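Local coordinates for putative membrane anchored protein (Corynebacterium diphtheriae, PDB 3LSO) that is of unknown function but is probably exported and anchored in the bacterial membrane, carrying a chain of all-beta domains, the first of them E-set-like, at residues 294-306 / 322-335. Sequence-based numbering, arbitrary orientation.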
# COMPACT_ATOMS: atom_id res chain seq x y z
N GLU B 294 -10.45 33.81 3.89
CA GLU B 294 -9.73 35.00 4.30
C GLU B 294 -9.15 34.88 5.70
O GLU B 294 -8.51 35.81 6.18
CB GLU B 294 -10.56 36.28 4.10
CG GLU B 294 -11.89 36.34 4.84
CD GLU B 294 -13.03 35.55 4.17
OE1 GLU B 294 -12.80 34.78 3.19
OE2 GLU B 294 -14.18 35.71 4.66
N ASP B 295 -9.37 33.73 6.35
CA ASP B 295 -8.69 33.38 7.58
C ASP B 295 -7.22 32.96 7.33
O ASP B 295 -6.91 31.79 6.99
CB ASP B 295 -9.47 32.31 8.29
CG ASP B 295 -9.12 32.20 9.77
OD1 ASP B 295 -7.99 32.61 10.15
OD2 ASP B 295 -9.99 31.69 10.53
N THR B 296 -6.32 33.92 7.47
CA THR B 296 -4.90 33.66 7.28
C THR B 296 -4.32 32.80 8.39
O THR B 296 -3.26 32.20 8.24
CB THR B 296 -4.06 34.96 7.18
OG1 THR B 296 -4.44 35.86 8.23
CG2 THR B 296 -4.28 35.62 5.88
N ASP B 297 -5.00 32.74 9.52
CA ASP B 297 -4.48 31.97 10.63
C ASP B 297 -4.70 30.47 10.47
O ASP B 297 -5.22 30.02 9.47
CB ASP B 297 -5.05 32.49 11.92
CG ASP B 297 -4.73 33.93 12.11
OD1 ASP B 297 -3.55 34.30 11.89
OD2 ASP B 297 -5.65 34.69 12.41
N SER B 298 -4.24 29.70 11.42
CA SER B 298 -4.55 28.29 11.38
C SER B 298 -4.77 27.79 12.81
O SER B 298 -4.44 28.51 13.75
CB SER B 298 -3.51 27.51 10.56
OG SER B 298 -2.38 27.19 11.34
N TYR B 299 -5.36 26.60 12.94
CA TYR B 299 -5.85 26.10 14.22
C TYR B 299 -5.37 24.68 14.54
O TYR B 299 -5.09 23.87 13.66
CB TYR B 299 -7.39 26.10 14.20
CG TYR B 299 -7.97 27.44 13.87
CD1 TYR B 299 -7.88 27.94 12.60
CD2 TYR B 299 -8.61 28.20 14.85
CE1 TYR B 299 -8.39 29.17 12.28
CE2 TYR B 299 -9.13 29.47 14.55
CZ TYR B 299 -9.01 29.94 13.25
OH TYR B 299 -9.50 31.18 12.89
N THR B 300 -5.32 24.38 15.83
CA THR B 300 -5.09 23.02 16.32
C THR B 300 -5.96 22.81 17.60
O THR B 300 -6.75 23.70 17.98
CB THR B 300 -3.57 22.74 16.57
OG1 THR B 300 -3.42 21.41 17.08
CG2 THR B 300 -3.01 23.65 17.60
N GLY B 301 -5.82 21.65 18.24
CA GLY B 301 -6.64 21.35 19.39
C GLY B 301 -6.19 20.10 20.09
O GLY B 301 -5.18 19.50 19.72
N LEU B 302 -6.95 19.71 21.11
CA LEU B 302 -6.66 18.54 21.91
C LEU B 302 -8.00 18.05 22.40
O LEU B 302 -8.86 18.87 22.74
CB LEU B 302 -5.83 18.91 23.14
CG LEU B 302 -4.37 19.36 23.03
CD1 LEU B 302 -3.93 20.21 24.23
CD2 LEU B 302 -3.49 18.14 22.88
N ILE B 303 -8.18 16.73 22.40
CA ILE B 303 -9.29 16.12 23.13
C ILE B 303 -8.70 15.10 24.08
O ILE B 303 -7.87 14.28 23.68
CB ILE B 303 -10.33 15.49 22.20
CG1 ILE B 303 -11.38 14.76 23.03
CG2 ILE B 303 -9.67 14.51 21.26
CD1 ILE B 303 -12.73 14.66 22.35
N ASN B 304 -9.09 15.18 25.35
CA ASN B 304 -8.49 14.38 26.42
C ASN B 304 -6.96 14.48 26.41
O ASN B 304 -6.25 13.51 26.67
CB ASN B 304 -8.93 12.91 26.36
CG ASN B 304 -10.40 12.73 26.72
OD1 ASN B 304 -11.02 13.62 27.28
ND2 ASN B 304 -10.96 11.58 26.39
N GLY B 305 -6.48 15.68 26.08
CA GLY B 305 -5.04 15.96 26.11
C GLY B 305 -4.19 15.44 24.95
O GLY B 305 -2.95 15.49 25.03
N SER B 306 -4.84 14.95 23.90
CA SER B 306 -4.15 14.57 22.69
C SER B 306 -4.82 15.16 21.48
O SER B 306 -6.02 15.40 21.47
CB SER B 306 -4.12 13.06 22.54
OG SER B 306 -3.41 12.48 23.62
N VAL B 322 -15.50 14.84 28.77
CA VAL B 322 -14.26 15.01 28.01
C VAL B 322 -13.67 16.40 28.19
O VAL B 322 -14.40 17.35 28.46
CB VAL B 322 -14.43 14.77 26.49
CG1 VAL B 322 -15.00 13.40 26.20
CG2 VAL B 322 -15.28 15.87 25.84
N SER B 323 -12.37 16.53 28.01
CA SER B 323 -11.74 17.82 28.12
C SER B 323 -11.16 18.18 26.77
O SER B 323 -10.51 17.36 26.11
CB SER B 323 -10.65 17.76 29.15
OG SER B 323 -9.59 16.97 28.63
N VAL B 324 -11.39 19.41 26.36
CA VAL B 324 -11.07 19.84 25.03
C VAL B 324 -10.23 21.09 25.13
O VAL B 324 -10.39 21.89 26.04
CB VAL B 324 -12.35 20.16 24.23
CG1 VAL B 324 -12.01 20.79 22.93
CG2 VAL B 324 -13.14 18.91 23.99
N SER B 325 -9.33 21.25 24.18
CA SER B 325 -8.52 22.43 24.09
C SER B 325 -8.56 22.87 22.64
O SER B 325 -8.60 22.03 21.74
CB SER B 325 -7.10 22.07 24.49
OG SER B 325 -6.28 23.22 24.51
N ALA B 326 -8.57 24.17 22.39
CA ALA B 326 -8.54 24.67 21.00
C ALA B 326 -7.63 25.88 20.90
O ALA B 326 -7.75 26.80 21.72
CB ALA B 326 -9.92 25.00 20.52
N SER B 327 -6.72 25.88 19.94
CA SER B 327 -5.74 26.94 19.84
C SER B 327 -5.85 27.64 18.50
O SER B 327 -5.89 26.99 17.48
CB SER B 327 -4.34 26.34 19.95
OG SER B 327 -4.00 25.97 21.26
N LEU B 328 -5.86 28.96 18.49
CA LEU B 328 -5.64 29.70 17.25
C LEU B 328 -4.17 30.04 17.14
O LEU B 328 -3.58 30.55 18.09
CB LEU B 328 -6.46 30.98 17.27
CG LEU B 328 -6.37 32.01 16.16
CD1 LEU B 328 -7.34 33.07 16.54
CD2 LEU B 328 -4.96 32.64 16.01
N LEU B 329 -3.58 29.78 15.98
CA LEU B 329 -2.15 29.94 15.78
C LEU B 329 -1.87 31.15 14.88
O LEU B 329 -2.01 31.04 13.67
CB LEU B 329 -1.60 28.67 15.16
CG LEU B 329 -1.96 27.36 15.90
CD1 LEU B 329 -1.59 26.14 15.07
CD2 LEU B 329 -1.34 27.26 17.32
N PRO B 330 -1.49 32.31 15.46
CA PRO B 330 -1.35 33.50 14.66
C PRO B 330 -0.44 33.23 13.51
O PRO B 330 0.53 32.49 13.66
CB PRO B 330 -0.64 34.47 15.61
CG PRO B 330 -1.02 34.07 16.88
CD PRO B 330 -1.14 32.57 16.85
N ASN B 331 -0.76 33.81 12.36
CA ASN B 331 0.13 33.71 11.24
C ASN B 331 1.33 34.64 11.37
O ASN B 331 2.44 34.23 11.11
CB ASN B 331 -0.60 33.98 9.95
CG ASN B 331 0.24 33.65 8.73
OD1 ASN B 331 1.39 34.07 8.61
ND2 ASN B 331 -0.33 32.89 7.80
N LYS B 332 1.11 35.90 11.75
CA LYS B 332 2.18 36.86 11.92
C LYS B 332 1.92 37.53 13.24
O LYS B 332 0.93 37.25 13.87
CB LYS B 332 2.13 37.91 10.80
CG LYS B 332 0.77 38.65 10.75
CD LYS B 332 0.70 39.74 9.67
CE LYS B 332 -0.42 40.75 9.97
NZ LYS B 332 -1.04 41.28 8.72
N ALA B 333 2.76 38.45 13.68
CA ALA B 333 2.41 39.28 14.82
C ALA B 333 2.77 40.76 14.57
O ALA B 333 3.78 41.07 13.93
CB ALA B 333 3.07 38.77 16.07
N PRO B 334 1.94 41.69 15.08
CA PRO B 334 0.75 41.52 15.90
C PRO B 334 -0.52 41.27 15.08
O PRO B 334 -0.57 41.55 13.88
CB PRO B 334 0.63 42.86 16.58
CG PRO B 334 1.12 43.82 15.55
CD PRO B 334 2.25 43.12 14.88
N ILE B 335 -1.55 40.74 15.72
CA ILE B 335 -2.84 40.62 15.10
C ILE B 335 -3.85 41.03 16.17
O ILE B 335 -3.49 41.15 17.35
CB ILE B 335 -3.14 39.18 14.61
CG1 ILE B 335 -3.21 38.20 15.77
CG2 ILE B 335 -2.11 38.74 13.61
CD1 ILE B 335 -3.69 36.80 15.39
O HOH W 1 -7.92 18.27 25.98
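Tyr299 and Leu328 form a non-hydrogen-bonded pair between strands 298-303 and 322-329, whose N-to-C directions differ by 168°, an antiparallel pairing. Strand 298-303 is an outermost strand of a four-stranded antiparallel sheet; strand 322-329 in turn pairs, along its other edge, with strand 410-417. Thr300 with Ser327 (Ser327 N to Thr300 O, 2.9 Å) and Leu302 with Ser325 each exchange two backbone bonds. One face packs on strands 425-435 and 440-453, as in a beta sandwich: Ile303, Val324, Ala326 and Leu328 are buried, Tyr299 partly exposed. Here Tyr299 CE2 lies 4.1 Å from Leu328 CG, the ring meeting the leucine at a slant, while Met431 and Val433 also touch the tyrosine. Gly301, without a side chain, pairs with Ala326, CA to CA 4.2 Å. On the other face Ser298, Thr300, Leu302, Ser325, Ser327 and Leu329 are all partly exposed; Thr300 CG2 touches Ser327 CB and Leu329 CD1, both at 3.8 Å, and Ser327 OG bonds to Thr411 OG1.

Side chains extend the ladder at both ends. Asn304 N donates to Ser323 O, and Asn304 OD1 accepts a long bond from Ser323 N (3.3 Å), at the type I' turn Ile303 to Ser306 that ends strand 298-303; a water joins Gly305 N to Ser323 O. At the other end Asn331 N reaches Asp297 OD1 (2.9 Å), on the carboxylate's anti side. With CG anti to its own N (chi1 -170°), Asn331 also sends ND2 to Thr296 O (3.0 Å), almost straight at 171°. Asp297 OD2 makes a salt bridge to Lys435 NZ and a hydrogen bond with Tyr436 OH. The carboxylate just before strand 298-303 thus ties the turn after strand 322-329 to Lys435, at the end of strand 425-435; that lysine, also salt-bridged to Asp295, would probably favour the ionised form of Asp297.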